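Local coordinates for hypothetical protein, haloacid dehalogenase-like hydrolase (Bacillus subtilis, PDB 1NRW), which dephosphorylates phosphorylated five- and six-carbon sugars and nucleoside monophosphates in vitro, and less readily flavin mononucleotide, with magnesium as cofactor, at residues Gly37-Val42 with Lys226-Pro231; Met52-Pro57 with Glu146-Gln151; Ser246-Ala251 with Lys265-Ala270. One frame throughout, in Å; residues are numbered along the deposited sequence.

Contact 1 (Gly37-Val42 with Lys226-Pro231); sequences GIEVVV and KQLNIP
The apolar part of this contact is carried by a single methylene: CG of Glu39 lies 3.9 Å from CD1 of Leu228 and 4.1 Å from CD1 of Ile230, so that two methyl ends meet the stem of one acidic side chain. Glu39 stands at the start of strand 39-43, whereas its partners sit where helix 217-227 gives way to a loop. Between those partners comes Asn229, whose positive phi marks a Schellman motif; its N bonds back to O of Lys226 at 3.1 Å. This turn lets residues on both sides of Asn229 direct their side chains at the strand. The polar part lies elsewhere. Glu39 is bent at chi2 (-69°), and its OE1 takes a hydrogen bond from NE1 of Trp63, which lies on the adjacent strand and also touches Leu228. Backbone bonds from Glu39 to Lys5 and Ile7 fix it on its other flank, among the parallel strands of the Rossmann-like HAD core. No hydrogen bond or salt bridge spans the two segments. The chemistry therefore divides one glutamate in two: its aliphatic stem packs against the helix end, while OE1 of its carboxylate accepts from the indole N-H of Trp63.

Contact 2 (Met52-Pro57 with Glu146-Gln151); sequences MSIFEP and EVQYSQ
Ser53 and Gln151 bring the two backbones closest, their CA atoms 7.3 Å apart, where helix 48-55 passes the C-terminal end of helix 138-150. The HAD fold has a Rossmann-like core and, in the Cof family, a cap domain that sits over the active site; helix 48-55 follows a core strand, and helix 138-150 belongs to the cap, so the contact spans the seam between them. OG of Ser53 and the carbonyl O of Gln151 are 4.2 Å apart, too far for a direct bond, and a water donates to both, at 2.9 Å to OG of Ser53 and at 3.3 Å to O of Gln151. The same OG is also hydrogen-bonded to O of Phe49, one turn earlier in its helix. Beside this bridge, CD1 of Ile54 comes to 4.4 Å from OE1 of Gln148, an oxygen that bonds to ND1 of His20. Gln148 brings its amide end nearer the other helix through an extended chi1 (-179°) and a bend at chi2 (67°). Ile54 also packs on Leu16 and Val22, and its side chain lies about 5 Å from that of Leu11, a residue that probably binds phosphate, as in relatives. At the helix end, NE2 of Gln151 donates to OG of Ser150 at 3.3 Å, the acceptor lying 15° out of the amide plane.

Contact 3 (Ser246-Ala251 with Lys265-Ala270); sequences SMLEAA and KSIADA
CD1 of Ile267 meets two neighbouring residues of helix 245-250 at once, lying 4.2 Å from CB of Leu248 and 4.1 Å from CG of Glu249. Its CG1 stands between the backbone N and the carbonyl carbon (chi1 67°), and chi2 is extended (170°), which carries the terminal methyl across to the helix. A second apolar touch lies alongside: CD2 of Leu248 rests 4.2 Å from CB of Ala268. Leu248 is thus met near its base by the isoleucine and at one branch tip by the alanine, while Glu249 meets Ile267 through the methylene CG, crossing it at a slant. OE2 of Glu249 forms a long, weak ion pair with Lys245 of the same helix. Both helices end within the contact, the backbone departing from helical geometry at Ala251 and Ala268. In the Rossmann-like HAD core these helices flank strand 253-256, one leading into it and the other following it on the way to the edge strand 270-271, so the contact packs together the helices of two successive beta-alpha-beta crossovers that share it. Further out, Ala268 also packs on Ala256, and OD2 of Asp269 accepts a hydrogen bond from N of Gly254; both tie 265-270 to that strand. In 246-251, selenomethionine Met247 packs on Leu221 and Ala237, and OG of Ser246 is hydrogen-bonded to N of Gly218, joining the helix to the start of helix 217-227. The side chain of Leu248 lies about 9 Å from the bound calcium ion.

Contacts 1 and 3 both belong to the Rossmann-like core, yet contact 1 joins a central strand to a distant helix end at the surface, whereas contact 3 is partly buried and joins helices close in sequence. Contact 2 is also superficial, and alone spans core and cap. The chemistry follows: contacts 1 and 3 both set methyls on a glutamate stem, and contact 3 adds leucine with isoleucine and alanine, while contact 2 relies on a water bridge. Contact 2 is nested inside the chain loop closed by contact 1, and they touch through CG2 of Val42 and CZ of Phe55, 3.7 Å apart. Contacts 2 and 3 lie on opposite sides of the chain's centre.

Contact 1 (Gly37-Val42 with Lys226-Pro231)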
loop_
_atom_site.group_PDB
_atom_site.type_symbol
_atom_site.label_atom_id
_atom_site.label_comp_id
_atom_site.label_asym_id
_atom_site.label_seq_id
_atom_site.Cartn_x
_atom_site.Cartn_y
_atom_site.Cartn_z
ATOM N N GLY A 37 -16.280 -11.639 14.878
ATOM C CA GLY A 37 -16.703 -10.274 15.147
ATOM C C GLY A 37 -15.578 -9.252 15.117
ATOM O O GLY A 37 -15.736 -8.127 15.599
ATOM N N ILE A 38 -14.438 -9.636 14.551
ATOM C CA ILE A 38 -13.294 -8.737 14.455
ATOM C C ILE A 38 -13.380 -7.932 13.160
ATOM O O ILE A 38 -13.664 -8.482 12.098
ATOM C CB ILE A 38 -11.955 -9.525 14.461
ATOM C CG1 ILE A 38 -11.806 -10.298 15.773
ATOM C CG2 ILE A 38 -10.781 -8.570 14.269
ATOM C CD1 ILE A 38 -10.592 -11.217 15.816
ATOM N N GLU A 39 -13.148 -6.628 13.252
ATOM C CA GLU A 39 -13.176 -5.779 12.070
ATOM C C GLU A 39 -11.843 -5.971 11.352
ATOM O O GLU A 39 -10.782 -5.726 11.926
ATOM C CB GLU A 39 -13.338 -4.309 12.460
ATOM C CG GLU A 39 -14.649 -3.969 13.164
ATOM C CD GLU A 39 -15.862 -4.066 12.254
ATOM O OE1 GLU A 39 -15.692 -4.181 11.021
ATOM O OE2 GLU A 39 -16.995 -4.014 12.774
ATOM N N VAL A 40 -11.898 -6.419 10.103
ATOM C CA VAL A 40 -10.678 -6.631 9.337
ATOM C C VAL A 40 -10.485 -5.525 8.314
ATOM O O VAL A 40 -11.404 -5.192 7.559
ATOM C CB VAL A 40 -10.695 -7.993 8.609
ATOM C CG1 VAL A 40 -9.455 -8.121 7.721
ATOM C CG2 VAL A 40 -10.728 -9.126 9.636
ATOM N N VAL A 41 -9.282 -4.960 8.300
ATOM C CA VAL A 41 -8.942 -3.888 7.376
ATOM C C VAL A 41 -7.686 -4.244 6.591
ATOM O O VAL A 41 -6.698 -4.697 7.167
ATOM C CB VAL A 41 -8.680 -2.570 8.138
ATOM C CG1 VAL A 41 -8.494 -1.425 7.152
ATOM C CG2 VAL A 41 -9.829 -2.292 9.097
ATOM N N VAL A 42 -7.740 -4.063 5.277
ATOM C CA VAL A 42 -6.594 -4.323 4.412
ATOM C C VAL A 42 -6.069 -2.942 4.025
ATOM O O VAL A 42 -6.827 -2.089 3.546
ATOM C CB VAL A 42 -7.010 -5.138 3.170
ATOM C CG1 VAL A 42 -5.876 -5.183 2.156
ATOM C CG2 VAL A 42 -7.371 -6.553 3.599
ATOM N N LYS A 226 -11.148 5.082 15.760
ATOM C CA LYS A 226 -11.902 6.092 16.489
ATOM C C LYS A 226 -13.380 6.078 16.105
ATOM O O LYS A 226 -14.257 6.115 16.974
ATOM C CB LYS A 226 -11.302 7.479 16.236
ATOM C CG LYS A 226 -12.018 8.605 16.969
ATOM C CD LYS A 226 -11.339 9.944 16.736
ATOM C CE LYS A 226 -12.098 11.067 17.430
ATOM N NZ LYS A 226 -11.448 12.391 17.222
ATOM N N GLN A 227 -13.660 6.012 14.807
ATOM C CA GLN A 227 -15.040 5.997 14.330
ATOM C C GLN A 227 -15.803 4.760 14.757
ATOM O O GLN A 227 -17.011 4.819 14.989
ATOM C CB GLN A 227 -15.081 6.093 12.809
ATOM C CG GLN A 227 -14.705 7.443 12.283
ATOM C CD GLN A 227 -14.749 7.490 10.778
ATOM O OE1 GLN A 227 -15.813 7.358 10.169
ATOM N NE2 GLN A 227 -13.589 7.669 10.163
ATOM N N LEU A 228 -15.105 3.635 14.850
ATOM C CA LEU A 228 -15.739 2.386 15.246
ATOM C C LEU A 228 -15.770 2.230 16.764
ATOM O O LEU A 228 -16.223 1.210 17.274
ATOM C CB LEU A 228 -15.006 1.196 14.622
ATOM C CG LEU A 228 -14.945 1.167 13.093
ATOM C CD1 LEU A 228 -14.242 -0.108 12.645
ATOM C CD2 LEU A 228 -16.353 1.241 12.514
ATOM N N ASN A 229 -15.284 3.242 17.474
ATOM C CA ASN A 229 -15.250 3.219 18.934
ATOM C C ASN A 229 -14.417 2.057 19.455
ATOM O O ASN A 229 -14.780 1.400 20.431
ATOM C CB ASN A 229 -16.672 3.132 19.488
ATOM C CG ASN A 229 -17.502 4.347 19.133
ATOM O OD1 ASN A 229 -17.109 5.479 19.414
ATOM N ND2 ASN A 229 -18.655 4.122 18.512
ATOM N N ILE A 230 -13.292 1.808 18.793
ATOM C CA ILE A 230 -12.396 0.729 19.185
ATOM C C ILE A 230 -11.077 1.309 19.681
ATOM O O ILE A 230 -10.385 2.011 18.946
ATOM C CB ILE A 230 -12.105 -0.217 17.998
ATOM C CG1 ILE A 230 -13.408 -0.854 17.514
ATOM C CG2 ILE A 230 -11.107 -1.287 18.418
ATOM C CD1 ILE A 230 -13.257 -1.708 16.267
ATOM N N PRO A 231 -10.716 1.029 20.944
ATOM C CA PRO A 231 -9.470 1.525 21.541
ATOM C C PRO A 231 -8.271 0.981 20.764
ATOM O O PRO A 231 -8.284 -0.171 20.331
ATOM C CB PRO A 231 -9.519 0.964 22.965
ATOM C CG PRO A 231 -10.982 0.815 23.232
ATOM C CD PRO A 231 -11.498 0.261 21.929
#

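Contact 2 (Met52-Pro57 with Glu146-Gln151)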
loop_
_atom_site.group_PDB
_atom_site.type_symbol
_atom_site.label_atom_id
_atom_site.label_comp_id
_atom_site.label_asym_id
_atom_site.label_seq_id
_atom_site.Cartn_x
_atom_site.Cartn_y
_atom_site.Cartn_z
HETATM N N MSE A 52 -9.854 -4.457 -5.029
HETATM C CA MSE A 52 -11.101 -5.081 -5.465
HETATM C C MSE A 52 -10.879 -6.115 -6.565
HETATM O O MSE A 52 -11.570 -7.133 -6.615
HETATM C CB MSE A 52 -12.076 -4.013 -5.957
HETATM C CG MSE A 52 -12.440 -2.995 -4.899
HETATM SE SE MSE A 52 -13.414 -3.807 -3.446
HETATM C CE MSE A 52 -11.959 -4.315 -2.309
ATOM N N SER A 53 -9.918 -5.855 -7.448
ATOM C CA SER A 53 -9.633 -6.791 -8.531
ATOM C C SER A 53 -9.182 -8.135 -7.971
ATOM O O SER A 53 -9.432 -9.184 -8.569
ATOM C CB SER A 53 -8.560 -6.223 -9.462
ATOM O OG SER A 53 -9.052 -5.083 -10.147
ATOM N N ILE A 54 -8.523 -8.103 -6.818
ATOM C CA ILE A 54 -8.054 -9.329 -6.180
ATOM C C ILE A 54 -9.135 -9.967 -5.304
ATOM O O ILE A 54 -9.313 -11.185 -5.308
ATOM C CB ILE A 54 -6.807 -9.051 -5.303
ATOM C CG1 ILE A 54 -5.657 -8.551 -6.183
ATOM C CG2 ILE A 54 -6.407 -10.318 -4.545
ATOM C CD1 ILE A 54 -4.444 -8.083 -5.410
ATOM N N PHE A 55 -9.868 -9.137 -4.567
ATOM C CA PHE A 55 -10.903 -9.620 -3.656
ATOM C C PHE A 55 -12.230 -10.030 -4.287
ATOM O O PHE A 55 -12.866 -10.982 -3.836
ATOM C CB PHE A 55 -11.178 -8.564 -2.582
ATOM C CG PHE A 55 -10.082 -8.432 -1.556
ATOM C CD1 PHE A 55 -8.888 -9.143 -1.679
ATOM C CD2 PHE A 55 -10.254 -7.601 -0.453
ATOM C CE1 PHE A 55 -7.880 -9.029 -0.717
ATOM C CE2 PHE A 55 -9.253 -7.481 0.512
ATOM C CZ PHE A 55 -8.067 -8.197 0.380
ATOM N N GLU A 56 -12.650 -9.303 -5.314
ATOM C CA GLU A 56 -13.918 -9.588 -5.984
ATOM C C GLU A 56 -14.113 -11.054 -6.379
ATOM O O GLU A 56 -15.115 -11.669 -6.019
ATOM C CB GLU A 56 -14.066 -8.700 -7.221
ATOM C CG GLU A 56 -15.267 -7.780 -7.177
ATOM C CD GLU A 56 -16.569 -8.541 -7.034
ATOM O OE1 GLU A 56 -16.865 -9.385 -7.909
ATOM O OE2 GLU A 56 -17.296 -8.294 -6.047
ATOM N N PRO A 57 -13.157 -11.633 -7.123
ATOM C CA PRO A 57 -13.271 -13.036 -7.545
ATOM C C PRO A 57 -13.319 -14.026 -6.381
ATOM O O PRO A 57 -13.816 -15.146 -6.525
ATOM C CB PRO A 57 -12.024 -13.243 -8.404
ATOM C CG PRO A 57 -11.706 -11.862 -8.904
ATOM C CD PRO A 57 -11.943 -11.018 -7.684
ATOM N N GLU A 146 3.535 -10.031 -14.214
ATOM C CA GLU A 146 2.871 -9.823 -15.494
ATOM C C GLU A 146 1.365 -10.012 -15.326
ATOM O O GLU A 146 0.570 -9.242 -15.863
ATOM C CB GLU A 146 3.427 -10.794 -16.539
ATOM C CG GLU A 146 4.933 -10.684 -16.715
ATOM C CD GLU A 146 5.495 -11.707 -17.676
ATOM O OE1 GLU A 146 5.010 -12.858 -17.677
ATOM O OE2 GLU A 146 6.438 -11.368 -18.422
ATOM N N VAL A 147 0.971 -11.030 -14.568
ATOM C CA VAL A 147 -0.449 -11.266 -14.341
ATOM C C VAL A 147 -1.014 -10.042 -13.624
ATOM O O VAL A 147 -2.093 -9.555 -13.958
ATOM C CB VAL A 147 -0.686 -12.523 -13.478
ATOM C CG1 VAL A 147 -2.175 -12.709 -13.234
ATOM C CG2 VAL A 147 -0.113 -13.745 -14.179
ATOM N N GLN A 148 -0.267 -9.540 -12.646
ATOM C CA GLN A 148 -0.677 -8.361 -11.889
ATOM C C GLN A 148 -0.880 -7.151 -12.800
ATOM O O GLN A 148 -1.889 -6.447 -12.716
ATOM C CB GLN A 148 0.388 -8.009 -10.855
ATOM C CG GLN A 148 0.023 -6.810 -9.997
ATOM C CD GLN A 148 -1.162 -7.103 -9.103
ATOM O OE1 GLN A 148 -1.154 -8.084 -8.366
ATOM N NE2 GLN A 148 -2.185 -6.259 -9.160
ATOM N N TYR A 149 0.102 -6.896 -13.657
ATOM C CA TYR A 149 0.022 -5.770 -14.571
ATOM C C TYR A 149 -1.169 -5.906 -15.513
ATOM O O TYR A 149 -1.823 -4.917 -15.846
ATOM C CB TYR A 149 1.304 -5.668 -15.397
ATOM C CG TYR A 149 1.213 -4.629 -16.486
ATOM C CD1 TYR A 149 1.320 -3.272 -16.192
ATOM C CD2 TYR A 149 0.963 -5.001 -17.806
ATOM C CE1 TYR A 149 1.181 -2.306 -17.184
ATOM C CE2 TYR A 149 0.819 -4.041 -18.807
ATOM C CZ TYR A 149 0.929 -2.697 -18.486
ATOM O OH TYR A 149 0.775 -1.740 -19.463
ATOM N N SER A 150 -1.450 -7.136 -15.936
ATOM C CA SER A 150 -2.551 -7.391 -16.858
ATOM C C SER A 150 -3.907 -7.007 -16.275
ATOM O O SER A 150 -4.882 -6.854 -17.011
ATOM C CB SER A 150 -2.568 -8.867 -17.276
ATOM O OG SER A 150 -3.036 -9.700 -16.228
ATOM N N GLN A 151 -3.970 -6.852 -14.957
ATOM C CA GLN A 151 -5.218 -6.484 -14.295
ATOM C C GLN A 151 -5.140 -5.057 -13.767
ATOM O O GLN A 151 -5.986 -4.620 -12.985
ATOM C CB GLN A 151 -5.504 -7.445 -13.137
ATOM C CG GLN A 151 -5.614 -8.902 -13.552
ATOM C CD GLN A 151 -6.665 -9.126 -14.621
ATOM O OE1 GLN A 151 -7.836 -8.784 -14.441
ATOM N NE2 GLN A 151 -6.251 -9.702 -15.745
HETATM O O HOH W 1 -9.136 -5.531 -13.061
#

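Contact 3 (Ser246-Ala251 with Lys265-Ala270)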
loop_
_atom_site.group_PDB
_atom_site.type_symbol
_atom_site.label_atom_id
_atom_site.label_comp_id
_atom_site.label_asym_id
_atom_site.label_seq_id
_atom_site.Cartn_x
_atom_site.Cartn_y
_atom_site.Cartn_z
ATOM N N SER A 246 4.255 3.184 10.335
ATOM C CA SER A 246 3.302 3.992 11.087
ATOM C C SER A 246 2.093 3.225 11.607
ATOM O O SER A 246 1.573 3.559 12.675
ATOM C CB SER A 246 2.834 5.197 10.257
ATOM O OG SER A 246 2.089 4.810 9.115
HETATM N N MSE A 247 1.630 2.200 10.894
HETATM C CA MSE A 247 0.469 1.495 11.419
HETATM C C MSE A 247 0.851 0.494 12.506
HETATM O O MSE A 247 0.060 0.246 13.412
HETATM C CB MSE A 247 -0.376 0.854 10.305
HETATM C CG MSE A 247 0.091 -0.449 9.738
HETATM SE SE MSE A 247 -1.328 -1.118 8.568
HETATM C CE MSE A 247 -0.248 -2.364 7.561
ATOM N N LEU A 248 2.059 -0.066 12.443
ATOM C CA LEU A 248 2.491 -0.969 13.509
ATOM C C LEU A 248 2.648 -0.116 14.766
ATOM O O LEU A 248 2.286 -0.537 15.867
ATOM C CB LEU A 248 3.830 -1.636 13.186
ATOM C CG LEU A 248 3.767 -3.008 12.505
ATOM C CD1 LEU A 248 3.246 -2.847 11.076
ATOM C CD2 LEU A 248 5.156 -3.646 12.506
ATOM N N GLU A 249 3.182 1.090 14.595
ATOM C CA GLU A 249 3.376 2.000 15.722
ATOM C C GLU A 249 2.037 2.433 16.312
ATOM O O GLU A 249 1.888 2.536 17.532
ATOM C CB GLU A 249 4.165 3.236 15.277
ATOM C CG GLU A 249 5.545 2.930 14.719
ATOM C CD GLU A 249 6.281 4.176 14.247
ATOM O OE1 GLU A 249 5.678 4.985 13.510
ATOM O OE2 GLU A 249 7.465 4.340 14.608
ATOM N N ALA A 250 1.055 2.672 15.449
ATOM C CA ALA A 250 -0.264 3.102 15.899
ATOM C C ALA A 250 -1.052 2.002 16.607
ATOM O O ALA A 250 -1.749 2.269 17.588
ATOM C CB ALA A 250 -1.067 3.634 14.717
ATOM N N ALA A 251 -0.937 0.770 16.116
ATOM C CA ALA A 251 -1.666 -0.364 16.685
ATOM C C ALA A 251 -1.199 -0.770 18.081
ATOM O O ALA A 251 -0.048 -0.550 18.454
ATOM C CB ALA A 251 -1.568 -1.570 15.752
ATOM N N LYS A 265 10.877 -5.430 11.535
ATOM C CA LYS A 265 10.967 -6.470 12.553
ATOM C C LYS A 265 11.414 -5.850 13.877
ATOM O O LYS A 265 10.941 -6.233 14.944
ATOM C CB LYS A 265 11.967 -7.558 12.137
ATOM C CG LYS A 265 11.469 -8.477 11.029
ATOM C CD LYS A 265 12.353 -9.709 10.893
ATOM C CE LYS A 265 11.798 -10.675 9.857
ATOM N NZ LYS A 265 12.486 -12.008 9.878
ATOM N N SER A 266 12.320 -4.881 13.795
ATOM C CA SER A 266 12.852 -4.212 14.979
ATOM C C SER A 266 11.802 -3.544 15.867
ATOM O O SER A 266 11.858 -3.660 17.092
ATOM C CB SER A 266 13.898 -3.177 14.560
ATOM O OG SER A 266 14.388 -2.463 15.680
ATOM N N ILE A 267 10.841 -2.855 15.261
ATOM C CA ILE A 267 9.816 -2.164 16.041
ATOM C C ILE A 267 8.610 -3.023 16.399
ATOM O O ILE A 267 7.766 -2.605 17.192
ATOM C CB ILE A 267 9.295 -0.915 15.301
ATOM C CG1 ILE A 267 8.524 -1.342 14.049
ATOM C CG2 ILE A 267 10.460 -0.004 14.934
ATOM C CD1 ILE A 267 7.776 -0.217 13.375
ATOM N N ALA A 268 8.526 -4.217 15.823
ATOM C CA ALA A 268 7.393 -5.105 16.078
ATOM C C ALA A 268 7.374 -5.725 17.471
ATOM O O ALA A 268 8.420 -5.936 18.086
ATOM C CB ALA A 268 7.355 -6.208 15.027
ATOM N N ASP A 269 6.167 -6.010 17.950
ATOM C CA ASP A 269 5.950 -6.628 19.258
ATOM C C ASP A 269 5.894 -8.145 19.081
ATOM O O ASP A 269 6.055 -8.906 20.039
ATOM C CB ASP A 269 4.623 -6.150 19.847
ATOM C CG ASP A 269 4.540 -4.642 19.941
ATOM O OD1 ASP A 269 5.303 -4.058 20.737
ATOM O OD2 ASP A 269 3.716 -4.040 19.218
ATOM N N ALA A 270 5.646 -8.571 17.847
ATOM C CA ALA A 270 5.550 -9.985 17.515
ATOM C C ALA A 270 5.999 -10.180 16.072
ATOM O O ALA A 270 5.940 -9.249 15.266
ATOM C CB ALA A 270 4.107 -10.472 17.692
#